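Local structure of adenosylmethionine-8-amino-7-oxononanoate aminotransferase (Methanocaldococcus jannaschii, 6ZHK) at residues 106-111 with 278-283. The protein probably catalyses the pyridoxal-phosphate-dependent transfer of an amino group from S-adenosyl-L-methionine to 8-amino-7-oxononanoate, a step of biotin biosynthesis. Residues are numbered along the deposited sequence; the frame is centred on the assembly and turned at random.
Sequences VDITPK and GKMFFC. With MG (magnesium ion), chain C.
Phe281 turns its CG beside its own backbone N, anti to the carbonyl carbon (chi1 -58°), which carries the ring to Ile108 and Thr109. Thr109 has OG1 between its backbone N and carbonyl carbon (chi1 44°). With this torsion OG1 points to a magnesium ion and CG2 to the Phe281 ring. Thr109 CG2 lies 4.2 Å from the centroid of the Phe281 ring, an off-centre CH-pi contact. Ile108 meets the same ring at its edge. Ile108 O lies near the ring plane, 3.6 Å from Phe281 CE2. Ile108 CD1 lies in the plane, 4.0 Å from Phe281 CZ, and also touches Met280 CE. Further along, Pro110 CG packs 3.7 Å from Cys283 SG and also meets Cys283 O. Replacing Phe281 by an alanine is likely to leave a gap beside Thr109 CG2 and Ile108 CD1. The side-chain contacts are mostly apolar. Magnesium is bound by Val106 O, Pro110 O, Leu113 O and a water, and by Thr109 OG1 at a longer 2.6 Å. Thr109 OG1 also hydrogen-bonds to Leu105 O, and Thr109 O accepts a bond from Lys111 NZ. Within the class-III aminotransferase fold, the contact joins the metal-binding segment 106-111 to the loop before helix 286-291. Leu353 of helix 343-358 packs on Ile108 and Met280, and strand 296-299 of the seven-stranded mixed sheet lies against Thr109, Phe281 and Cys283.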
loop_
_atom_site.group_PDB
_atom_site.type_symbol
_atom_site.label_atom_id
_atom_site.label_comp_id
_atom_site.label_asym_id
_atom_site.label_seq_id
_atom_site.Cartn_x
_atom_site.Cartn_y
_atom_site.Cartn_z
ATOM N N VAL A 106 8.966 12.975 14.075
ATOM C CA VAL A 106 8.270 13.918 14.935
ATOM C C VAL A 106 9.148 15.168 15.090
ATOM O O VAL A 106 8.623 16.300 14.996
ATOM C CB VAL A 106 7.870 13.228 16.265
ATOM C CG1 VAL A 106 7.452 14.215 17.364
ATOM C CG2 VAL A 106 6.711 12.196 16.031
ATOM N N ASP A 107 10.458 14.906 15.325
ATOM C CA ASP A 107 11.421 15.992 15.580
ATOM C C ASP A 107 11.619 16.882 14.355
ATOM O O ASP A 107 11.843 18.067 14.530
ATOM C CB ASP A 107 12.767 15.476 16.120
ATOM C CG ASP A 107 12.671 14.963 17.545
ATOM O OD1 ASP A 107 11.601 15.245 18.233
ATOM O OD2 ASP A 107 13.604 14.249 17.953
ATOM N N ILE A 108 11.597 16.347 13.125
ATOM C CA ILE A 108 11.837 17.243 11.998
ATOM C C ILE A 108 10.572 17.892 11.465
ATOM O O ILE A 108 10.675 18.736 10.586
ATOM C CB ILE A 108 12.544 16.575 10.820
ATOM C CG1 ILE A 108 11.749 15.361 10.354
ATOM C CG2 ILE A 108 13.999 16.262 11.143
ATOM C CD1 ILE A 108 12.347 14.771 9.110
ATOM N N THR A 109 9.395 17.455 11.918
ATOM C CA THR A 109 8.205 18.096 11.375
ATOM C C THR A 109 7.742 19.162 12.348
ATOM O O THR A 109 8.147 19.144 13.515
ATOM C CB THR A 109 7.074 17.073 11.227
ATOM O OG1 THR A 109 7.026 16.274 12.410
ATOM C CG2 THR A 109 7.361 16.132 10.078
ATOM N N PRO A 110 6.816 20.054 11.932
ATOM C CA PRO A 110 6.219 21.009 12.867
ATOM C C PRO A 110 5.875 20.397 14.234
ATOM O O PRO A 110 5.590 19.186 14.397
ATOM C CB PRO A 110 4.997 21.578 12.108
ATOM C CG PRO A 110 5.476 21.510 10.639
ATOM C CD PRO A 110 6.290 20.211 10.572
ATOM N N LYS A 111 5.970 21.313 15.218
ATOM C CA LYS A 111 5.957 20.861 16.589
ATOM C C LYS A 111 4.605 20.327 17.018
ATOM O O LYS A 111 4.582 19.604 17.994
ATOM C CB LYS A 111 6.458 21.937 17.563
ATOM C CG LYS A 111 7.966 21.823 17.821
ATOM C CD LYS A 111 8.824 22.170 16.604
ATOM C CE LYS A 111 9.671 21.020 16.076
ATOM N NZ LYS A 111 9.950 21.093 14.612
ATOM N N GLY A 278 11.871 23.039 -2.187
ATOM C CA GLY A 278 12.935 23.939 -1.769
ATOM C C GLY A 278 12.990 24.046 -0.258
ATOM O O GLY A 278 13.957 24.526 0.288
ATOM N N LYS A 279 11.918 23.611 0.420
ATOM C CA LYS A 279 11.931 23.529 1.875
ATOM C C LYS A 279 11.796 22.061 2.265
ATOM O O LYS A 279 11.312 21.292 1.450
ATOM C CB LYS A 279 10.633 24.139 2.392
ATOM C CG LYS A 279 10.563 25.653 2.382
ATOM C CD LYS A 279 9.302 26.023 3.107
ATOM C CE LYS A 279 8.678 27.302 2.615
ATOM N NZ LYS A 279 7.897 27.880 3.735
ATOM N N MET A 280 12.101 21.704 3.527
ATOM C CA MET A 280 12.009 20.313 3.933
ATOM C C MET A 280 10.568 19.784 3.744
ATOM O O MET A 280 10.356 18.669 3.217
ATOM C CB MET A 280 12.462 20.108 5.376
ATOM C CG MET A 280 12.592 18.614 5.716
ATOM S SD MET A 280 13.913 17.738 4.718
ATOM C CE MET A 280 13.997 16.224 5.679
ATOM N N PHE A 281 9.583 20.563 4.220
ATOM C CA PHE A 281 8.154 20.284 4.044
ATOM C C PHE A 281 7.493 21.608 3.729
ATOM O O PHE A 281 7.927 22.645 4.258
ATOM C CB PHE A 281 7.526 19.767 5.347
ATOM C CG PHE A 281 8.198 18.524 5.859
ATOM C CD1 PHE A 281 7.977 17.306 5.227
ATOM C CD2 PHE A 281 9.083 18.581 6.936
ATOM C CE1 PHE A 281 8.644 16.167 5.675
ATOM C CE2 PHE A 281 9.730 17.441 7.414
ATOM C CZ PHE A 281 9.520 16.226 6.760
ATOM N N PHE A 282 6.483 21.569 2.853
ATOM C CA PHE A 282 5.671 22.766 2.615
ATOM C C PHE A 282 5.169 23.350 3.927
ATOM O O PHE A 282 5.203 24.576 4.124
ATOM C CB PHE A 282 4.544 22.542 1.610
ATOM C CG PHE A 282 3.879 23.837 1.199
ATOM C CD1 PHE A 282 4.461 24.672 0.255
ATOM C CD2 PHE A 282 2.731 24.267 1.849
ATOM C CE1 PHE A 282 3.843 25.878 -0.097
ATOM C CE2 PHE A 282 2.150 25.501 1.551
ATOM C CZ PHE A 282 2.690 26.287 0.551
ATOM N N CYS A 283 4.751 22.465 4.843
ATOM C CA CYS A 283 4.191 22.932 6.116
ATOM C C CYS A 283 5.232 23.520 7.087
ATOM O O CYS A 283 4.828 24.003 8.152
ATOM C CB CYS A 283 3.309 21.855 6.746
ATOM S SG CYS A 283 4.245 20.433 7.315
HETATM MG MG MG C . 6.660 17.282 14.757
HETATM O O HOH W 1 7.063 17.697 16.801
#